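Arginine decarboxylase (Campylobacter jejuni subsp. jejuni, PDB 3NZP) probably catalyses the pyridoxal-phosphate-dependent decarboxylation of arginine to agmatine, a step in the biosynthesis of polyamines such as spermidine. Local coordinates at residues 248-259 / 302-313. Sequence-based numbering, arbitrary orientation.
Sequences LNEAGNIYTELR and ILKNIAEQKKDL
The ammonium group of K310 is gripped by two acceptors of helix 242-260: NZ donates to N253 OD1 (3.1 Å), in the carbonyl plane and on a lone pair, and to T256 OG1 (3.2 Å). Bends at chi2 (-58°) and chi4 (63°) curl the lysine chain across T256 to bring NZ there. E257 OE2 adds a long salt bridge to NZ, while its OE1 accepts from the backbone N of L399 in the second subunit. T256 OG1 donates to N253 O. A Schellman motif with K311 as C-prime residue ends helix 292-309, and the chain then runs past Y255, whose OH donates to L313 O (2.7 Å) from above the carbonyl plane. D312 OD2 lies over one face of the R259 guanidinium, a long, charge-only salt bridge. Between the helices, I306 is a knob among N249, G252, N253 and T256, and L248 CD1 meets L303 CD2 at 3.6 Å. These two neighbouring outer helices of the TIM-type barrel cross at -34°. Their apolar seam thus gives way to polar links at the C-terminal end, where the lysine's charge is probably balanced in part by the more distant E257 carboxylate, while two neutral oxygens take its N-H groups.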
ATOM      1  N   LEU B 248      28.924  -9.144   4.920  1.00 38.74           N
ATOM      2  CA  LEU B 248      29.468 -10.449   4.667  1.00 39.83           C
ATOM      3  C   LEU B 248      30.721 -10.685   5.500  1.00 44.99           C
ATOM      4  O   LEU B 248      30.885 -11.747   6.101  1.00 48.73           O
ATOM      5  CB  LEU B 248      29.764 -10.592   3.182  1.00 37.43           C
ATOM      6  CG  LEU B 248      30.226 -11.973   2.730  1.00 49.35           C
ATOM      7  CD1 LEU B 248      29.247 -13.054   3.199  1.00 35.22           C
ATOM      8  CD2 LEU B 248      30.358 -11.966   1.211  1.00 47.09           C
ATOM      9  N   ASN B 249      31.589  -9.682   5.558  1.00 46.72           N
ATOM     10  CA  ASN B 249      32.828  -9.780   6.327  1.00 44.08           C
ATOM     11  C   ASN B 249      32.570 -10.067   7.808  1.00 42.39           C
ATOM     12  O   ASN B 249      33.129 -11.002   8.381  1.00 38.38           O
ATOM     13  CB  ASN B 249      33.615  -8.488   6.185  1.00 45.39           C
ATOM     14  CG  ASN B 249      35.058  -8.739   5.909  1.00 49.27           C
ATOM     15  OD1 ASN B 249      35.759  -9.318   6.730  1.00 56.99           O
ATOM     16  ND2 ASN B 249      35.521  -8.316   4.736  1.00 56.06           N
ATOM     17  N   GLU B 250      31.729  -9.249   8.426  1.00 38.71           N
ATOM     18  CA  GLU B 250      31.397  -9.417   9.830  1.00 32.67           C
ATOM     19  C   GLU B 250      30.797 -10.797  10.056  1.00 38.66           C
ATOM     20  O   GLU B 250      31.213 -11.519  10.957  1.00 42.78           O
ATOM     21  CB  GLU B 250      30.396  -8.354  10.260  1.00 33.37           C
ATOM     22  CG  GLU B 250      30.044  -8.407  11.715  1.00 39.50           C
ATOM     23  CD  GLU B 250      29.005  -7.375  12.099  1.00 48.91           C
ATOM     24  OE1 GLU B 250      29.122  -6.214  11.643  1.00 58.88           O
ATOM     25  OE2 GLU B 250      28.083  -7.724  12.867  1.00 38.18           O
ATOM     26  N   ALA B 251      29.822 -11.166   9.228  1.00 38.49           N
ATOM     27  CA  ALA B 251      29.164 -12.460   9.346  1.00 33.28           C
ATOM     28  C   ALA B 251      30.159 -13.604   9.155  1.00 34.55           C
ATOM     29  O   ALA B 251      30.115 -14.605   9.876  1.00 26.51           O
ATOM     30  CB  ALA B 251      28.032 -12.564   8.332  1.00 23.69           C
ATOM     31  N   GLY B 252      31.061 -13.447   8.187  1.00 39.24           N
ATOM     32  CA  GLY B 252      32.063 -14.467   7.916  1.00 35.03           C
ATOM     33  C   GLY B 252      32.897 -14.798   9.143  1.00 36.79           C
ATOM     34  O   GLY B 252      33.226 -15.954   9.390  1.00 33.48           O
ATOM     35  N   ASN B 253      33.249 -13.785   9.922  1.00 42.10           N
ATOM     36  CA  ASN B 253      34.031 -14.015  11.120  1.00 39.73           C
ATOM     37  C   ASN B 253      33.184 -14.641  12.212  1.00 35.13           C
ATOM     38  O   ASN B 253      33.672 -15.462  12.976  1.00 42.31           O
ATOM     39  CB  ASN B 253      34.659 -12.706  11.602  1.00 46.15           C
ATOM     40  CG  ASN B 253      35.915 -12.352  10.825  1.00 50.28           C
ATOM     41  OD1 ASN B 253      36.986 -12.910  11.068  1.00 58.54           O
ATOM     42  ND2 ASN B 253      35.784 -11.443   9.871  1.00 48.16           N
ATOM     43  N   ILE B 254      31.912 -14.263  12.292  1.00 36.51           N
ATOM     44  CA  ILE B 254      31.025 -14.842  13.301  1.00 36.07           C
ATOM     45  C   ILE B 254      30.939 -16.334  12.991  1.00 34.80           C
ATOM     46  O   ILE B 254      30.989 -17.175  13.884  1.00 33.48           O
ATOM     47  CB  ILE B 254      29.599 -14.204  13.248  1.00 34.40           C
ATOM     48  CG1 ILE B 254      29.653 -12.764  13.761  1.00 32.90           C
ATOM     49  CG2 ILE B 254      28.621 -14.992  14.102  1.00 30.03           C
ATOM     50  CD1 ILE B 254      28.325 -12.082  13.821  1.00 29.99           C
ATOM     51  N   TYR B 255      30.818 -16.650  11.708  1.00 36.87           N
ATOM     52  CA  TYR B 255      30.750 -18.030  11.256  1.00 33.24           C
ATOM     53  C   TYR B 255      31.953 -18.826  11.760  1.00 32.75           C
ATOM     54  O   TYR B 255      31.789 -19.837  12.431  1.00 31.72           O
ATOM     55  CB  TYR B 255      30.718 -18.060   9.737  1.00 34.35           C
ATOM     56  CG  TYR B 255      31.124 -19.378   9.140  1.00 34.78           C
ATOM     57  CD1 TYR B 255      30.269 -20.473   9.172  1.00 35.35           C
ATOM     58  CD2 TYR B 255      32.353 -19.517   8.506  1.00 36.08           C
ATOM     59  CE1 TYR B 255      30.631 -21.675   8.572  1.00 42.98           C
ATOM     60  CE2 TYR B 255      32.724 -20.706   7.907  1.00 35.03           C
ATOM     61  CZ  TYR B 255      31.862 -21.779   7.937  1.00 40.03           C
ATOM     62  OH  TYR B 255      32.219 -22.945   7.300  1.00 40.54           O
ATOM     63  N   THR B 256      33.163 -18.373  11.431  1.00 38.38           N
ATOM     64  CA  THR B 256      34.371 -19.073  11.866  1.00 40.99           C
ATOM     65  C   THR B 256      34.433 -19.190  13.389  1.00 40.40           C
ATOM     66  O   THR B 256      34.663 -20.274  13.919  1.00 40.35           O
ATOM     67  CB  THR B 256      35.682 -18.380  11.366  1.00 39.44           C
ATOM     68  OG1 THR B 256      35.742 -17.034  11.852  1.00 45.23           O
ATOM     69  CG2 THR B 256      35.745 -18.370   9.849  1.00 41.15           C
ATOM     70  N   GLU B 257      34.226 -18.078  14.089  1.00 37.38           N
ATOM     71  CA  GLU B 257      34.265 -18.085  15.547  1.00 39.14           C
ATOM     72  C   GLU B 257      33.305 -19.100  16.157  1.00 40.04           C
ATOM     73  O   GLU B 257      33.603 -19.723  17.180  1.00 43.38           O
ATOM     74  CB  GLU B 257      33.934 -16.699  16.093  1.00 42.72           C
ATOM     75  CG  GLU B 257      35.096 -15.751  16.090  1.00 48.66           C
ATOM     76  CD  GLU B 257      36.244 -16.252  16.944  1.00 55.78           C
ATOM     77  OE1 GLU B 257      35.993 -16.625  18.114  1.00 52.54           O
ATOM     78  OE2 GLU B 257      37.394 -16.270  16.447  1.00 56.42           O
ATOM     79  N   LEU B 258      32.145 -19.250  15.528  1.00 34.73           N
ATOM     80  CA  LEU B 258      31.138 -20.174  16.006  1.00 33.96           C
ATOM     81  C   LEU B 258      31.591 -21.604  15.775  1.00 37.51           C
ATOM     82  O   LEU B 258      31.325 -22.484  16.592  1.00 39.92           O
ATOM     83  CB  LEU B 258      29.807 -19.902  15.305  1.00 32.53           C
ATOM     84  CG  LEU B 258      28.638 -19.371  16.147  1.00 32.96           C
ATOM     85  CD1 LEU B 258      29.105 -18.533  17.316  1.00 25.37           C
ATOM     86  CD2 LEU B 258      27.743 -18.551  15.249  1.00 36.03           C
ATOM     87  N   ARG B 259      32.284 -21.848  14.671  1.00 35.36           N
ATOM     88  CA  ARG B 259      32.757 -23.197  14.414  1.00 37.69           C
ATOM     89  C   ARG B 259      33.836 -23.582  15.415  1.00 44.12           C
ATOM     90  O   ARG B 259      33.867 -24.709  15.913  1.00 50.11           O
ATOM     91  CB  ARG B 259      33.329 -23.321  13.016  1.00 31.25           C
ATOM     92  CG  ARG B 259      32.325 -23.134  11.930  1.00 37.57           C
ATOM     93  CD  ARG B 259      32.809 -23.863  10.711  1.00 32.41           C
ATOM     94  NE  ARG B 259      33.146 -25.231  11.080  1.00 45.01           N
ATOM     95  CZ  ARG B 259      33.319 -26.219  10.216  1.00 52.80           C
ATOM     96  NH1 ARG B 259      33.188 -25.996   8.918  1.00 52.71           N
ATOM     97  NH2 ARG B 259      33.611 -27.434  10.658  1.00 59.04           N
ATOM     98  N   ILE B 302      35.388 -12.579  -0.376  1.00 35.34           N
ATOM     99  CA  ILE B 302      35.365 -12.261   1.046  1.00 35.87           C
ATOM    100  C   ILE B 302      35.373 -13.518   1.905  1.00 39.39           C
ATOM    101  O   ILE B 302      36.124 -13.621   2.879  1.00 34.14           O
ATOM    102  CB  ILE B 302      34.111 -11.454   1.437  1.00 38.15           C
ATOM    103  CG1 ILE B 302      33.987 -10.189   0.581  1.00 34.08           C
ATOM    104  CG2 ILE B 302      34.184 -11.085   2.921  1.00 34.57           C
ATOM    105  CD1 ILE B 302      35.099  -9.186   0.802  1.00 57.85           C
ATOM    106  N   LEU B 303      34.530 -14.479   1.548  1.00 40.61           N
ATOM    107  CA  LEU B 303      34.453 -15.708   2.326  1.00 41.59           C
ATOM    108  C   LEU B 303      35.736 -16.528   2.226  1.00 40.02           C
ATOM    109  O   LEU B 303      36.256 -16.991   3.239  1.00 41.80           O
ATOM    110  CB  LEU B 303      33.246 -16.542   1.895  1.00 38.36           C
ATOM    111  CG  LEU B 303      31.878 -15.911   2.181  1.00 38.05           C
ATOM    112  CD1 LEU B 303      30.803 -16.841   1.647  1.00 32.13           C
ATOM    113  CD2 LEU B 303      31.695 -15.664   3.676  1.00 26.36           C
ATOM    114  N   LYS B 304      36.251 -16.700   1.012  1.00 37.56           N
ATOM    115  CA  LYS B 304      37.484 -17.455   0.825  1.00 33.24           C
ATOM    116  C   LYS B 304      38.560 -16.883   1.728  1.00 32.79           C
ATOM    117  O   LYS B 304      39.193 -17.597   2.497  1.00 32.82           O
ATOM    118  CB  LYS B 304      37.956 -17.365  -0.612  1.00 25.10           C
ATOM    119  CG  LYS B 304      39.298 -18.012  -0.847  1.00 31.34           C
ATOM    120  CD  LYS B 304      39.674 -17.902  -2.309  1.00 37.52           C
ATOM    121  CE  LYS B 304      41.007 -18.560  -2.609  1.00 40.28           C
ATOM    122  NZ  LYS B 304      41.357 -18.403  -4.058  1.00 45.91           N
ATOM    123  N   ASN B 305      38.762 -15.581   1.628  1.00 34.53           N
ATOM    124  CA  ASN B 305      39.752 -14.912   2.442  1.00 44.53           C
ATOM    125  C   ASN B 305      39.602 -15.217   3.929  1.00 43.42           C
ATOM    126  O   ASN B 305      40.570 -15.587   4.594  1.00 46.05           O
ATOM    127  CB  ASN B 305      39.675 -13.408   2.210  1.00 50.86           C
ATOM    128  CG  ASN B 305      40.484 -12.968   1.002  1.00 57.81           C
ATOM    129  OD1 ASN B 305      40.618 -13.707   0.017  1.00 49.98           O
ATOM    130  ND2 ASN B 305      41.030 -11.757   1.070  1.00 59.12           N
ATOM    131  N   ILE B 306      38.395 -15.065   4.457  1.00 38.21           N
ATOM    132  CA  ILE B 306      38.180 -15.335   5.867  1.00 36.05           C
ATOM    133  C   ILE B 306      38.443 -16.800   6.181  1.00 41.12           C
ATOM    134  O   ILE B 306      39.078 -17.129   7.182  1.00 44.61           O
ATOM    135  CB  ILE B 306      36.755 -14.979   6.278  1.00 30.57           C
ATOM    136  CG1 ILE B 306      36.533 -13.491   6.049  1.00 29.36           C
ATOM    137  CG2 ILE B 306      36.512 -15.374   7.728  1.00 28.03           C
ATOM    138  CD1 ILE B 306      35.219 -12.977   6.563  1.00 34.63           C
ATOM    139  N   ALA B 307      37.953 -17.686   5.326  1.00 39.61           N
ATOM    140  CA  ALA B 307      38.157 -19.105   5.549  1.00 44.67           C
ATOM    141  C   ALA B 307      39.647 -19.408   5.612  1.00 49.98           C
ATOM    142  O   ALA B 307      40.089 -20.210   6.430  1.00 51.49           O
ATOM    143  CB  ALA B 307      37.507 -19.915   4.444  1.00 42.13           C
ATOM    144  N   GLU B 308      40.426 -18.759   4.751  1.00 49.26           N
ATOM    145  CA  GLU B 308      41.862 -18.986   4.744  1.00 41.87           C
ATOM    146  C   GLU B 308      42.503 -18.396   5.992  1.00 40.07           C
ATOM    147  O   GLU B 308      43.220 -19.090   6.700  1.00 40.85           O
ATOM    148  CB  GLU B 308      42.488 -18.394   3.490  1.00 31.42           C
ATOM    149  CG  GLU B 308      41.928 -18.980   2.215  1.00 46.60           C
ATOM    150  CD  GLU B 308      42.656 -18.492   0.969  1.00 64.03           C
ATOM    151  OE1 GLU B 308      42.954 -17.274   0.882  1.00 59.47           O
ATOM    152  OE2 GLU B 308      42.920 -19.334   0.072  1.00 64.84           O
ATOM    153  N   GLN B 309      42.235 -17.127   6.275  1.00 41.60           N
ATOM    154  CA  GLN B 309      42.809 -16.486   7.450  1.00 44.45           C
ATOM    155  C   GLN B 309      42.609 -17.323   8.701  1.00 48.71           C
ATOM    156  O   GLN B 309      43.569 -17.656   9.392  1.00 55.00           O
ATOM    157  CB  GLN B 309      42.196 -15.106   7.679  1.00 48.28           C
ATOM    158  CG  GLN B 309      42.612 -14.478   9.006  1.00 55.04           C
ATOM    159  CD  GLN B 309      41.961 -13.136   9.254  1.00 64.60           C
ATOM    160  OE1 GLN B 309      40.731 -13.014   9.210  1.00 73.72           O
ATOM    161  NE2 GLN B 309      42.777 -12.118   9.521  1.00 56.51           N
ATOM    162  N   LYS B 310      41.362 -17.662   8.998  1.00 51.57           N
ATOM    163  CA  LYS B 310      41.057 -18.459  10.172  1.00 50.38           C
ATOM    164  C   LYS B 310      41.334 -19.922   9.869  1.00 50.36           C
ATOM    165  O   LYS B 310      41.055 -20.800  10.683  1.00 51.90           O
ATOM    166  CB  LYS B 310      39.590 -18.277  10.554  1.00 54.03           C
ATOM    167  CG  LYS B 310      39.159 -16.829  10.733  1.00 50.70           C
ATOM    168  CD  LYS B 310      39.986 -16.132  11.804  1.00 54.05           C
ATOM    169  CE  LYS B 310      39.309 -14.852  12.320  1.00 65.26           C
ATOM    170  NZ  LYS B 310      37.984 -15.065  13.020  1.00 55.77           N
ATOM    171  N   LYS B 311      41.899 -20.172   8.690  1.00 56.92           N
ATOM    172  CA  LYS B 311      42.216 -21.531   8.221  1.00 62.82           C
ATOM    173  C   LYS B 311      41.141 -22.528   8.613  1.00 58.56           C
ATOM    174  O   LYS B 311      41.418 -23.595   9.160  1.00 51.64           O
ATOM    175  CB  LYS B 311      43.594 -21.988   8.715  1.00 58.00           C
ATOM    176  CG  LYS B 311      43.868 -21.739  10.170  1.00 66.37           C
ATOM    177  CD  LYS B 311      45.349 -21.877  10.473  1.00 78.20           C
ATOM    178  CE  LYS B 311      45.622 -21.581  11.944  1.00 81.53           C
ATOM    179  NZ  LYS B 311      47.055 -21.756  12.301  1.00 80.64           N
ATOM    180  N   ASP B 312      39.904 -22.144   8.309  1.00 60.17           N
ATOM    181  CA  ASP B 312      38.729 -22.953   8.587  1.00 52.70           C
ATOM    182  C   ASP B 312      38.125 -23.393   7.267  1.00 48.83           C
ATOM    183  O   ASP B 312      38.697 -23.169   6.194  1.00 49.03           O
ATOM    184  CB  ASP B 312      37.722 -22.141   9.387  1.00 49.79           C
ATOM    185  CG  ASP B 312      36.892 -23.002  10.316  1.00 59.67           C
ATOM    186  OD1 ASP B 312      36.485 -22.487  11.381  1.00 63.98           O
ATOM    187  OD2 ASP B 312      36.652 -24.188   9.990  1.00 59.67           O
ATOM    188  N   LEU B 313      36.958 -24.014   7.358  1.00 48.74           N
ATOM    189  CA  LEU B 313      36.247 -24.523   6.187  1.00 44.46           C
ATOM    190  C   LEU B 313      35.453 -23.474   5.415  1.00 42.81           C
ATOM    191  O   LEU B 313      34.627 -22.763   5.989  1.00 41.16           O
ATOM    192  CB  LEU B 313      35.301 -25.638   6.630  1.00 35.46           C
ATOM    193  CG  LEU B 313      34.342 -26.111   5.553  1.00 31.11           C
ATOM    194  CD1 LEU B 313      35.129 -26.799   4.455  1.00 36.77           C
ATOM    195  CD2 LEU B 313      33.314 -27.039   6.163  1.00 25.71           C
TER
HETATM  196  O   HOH W   1      38.653 -10.775   8.213  1.00 25.49           O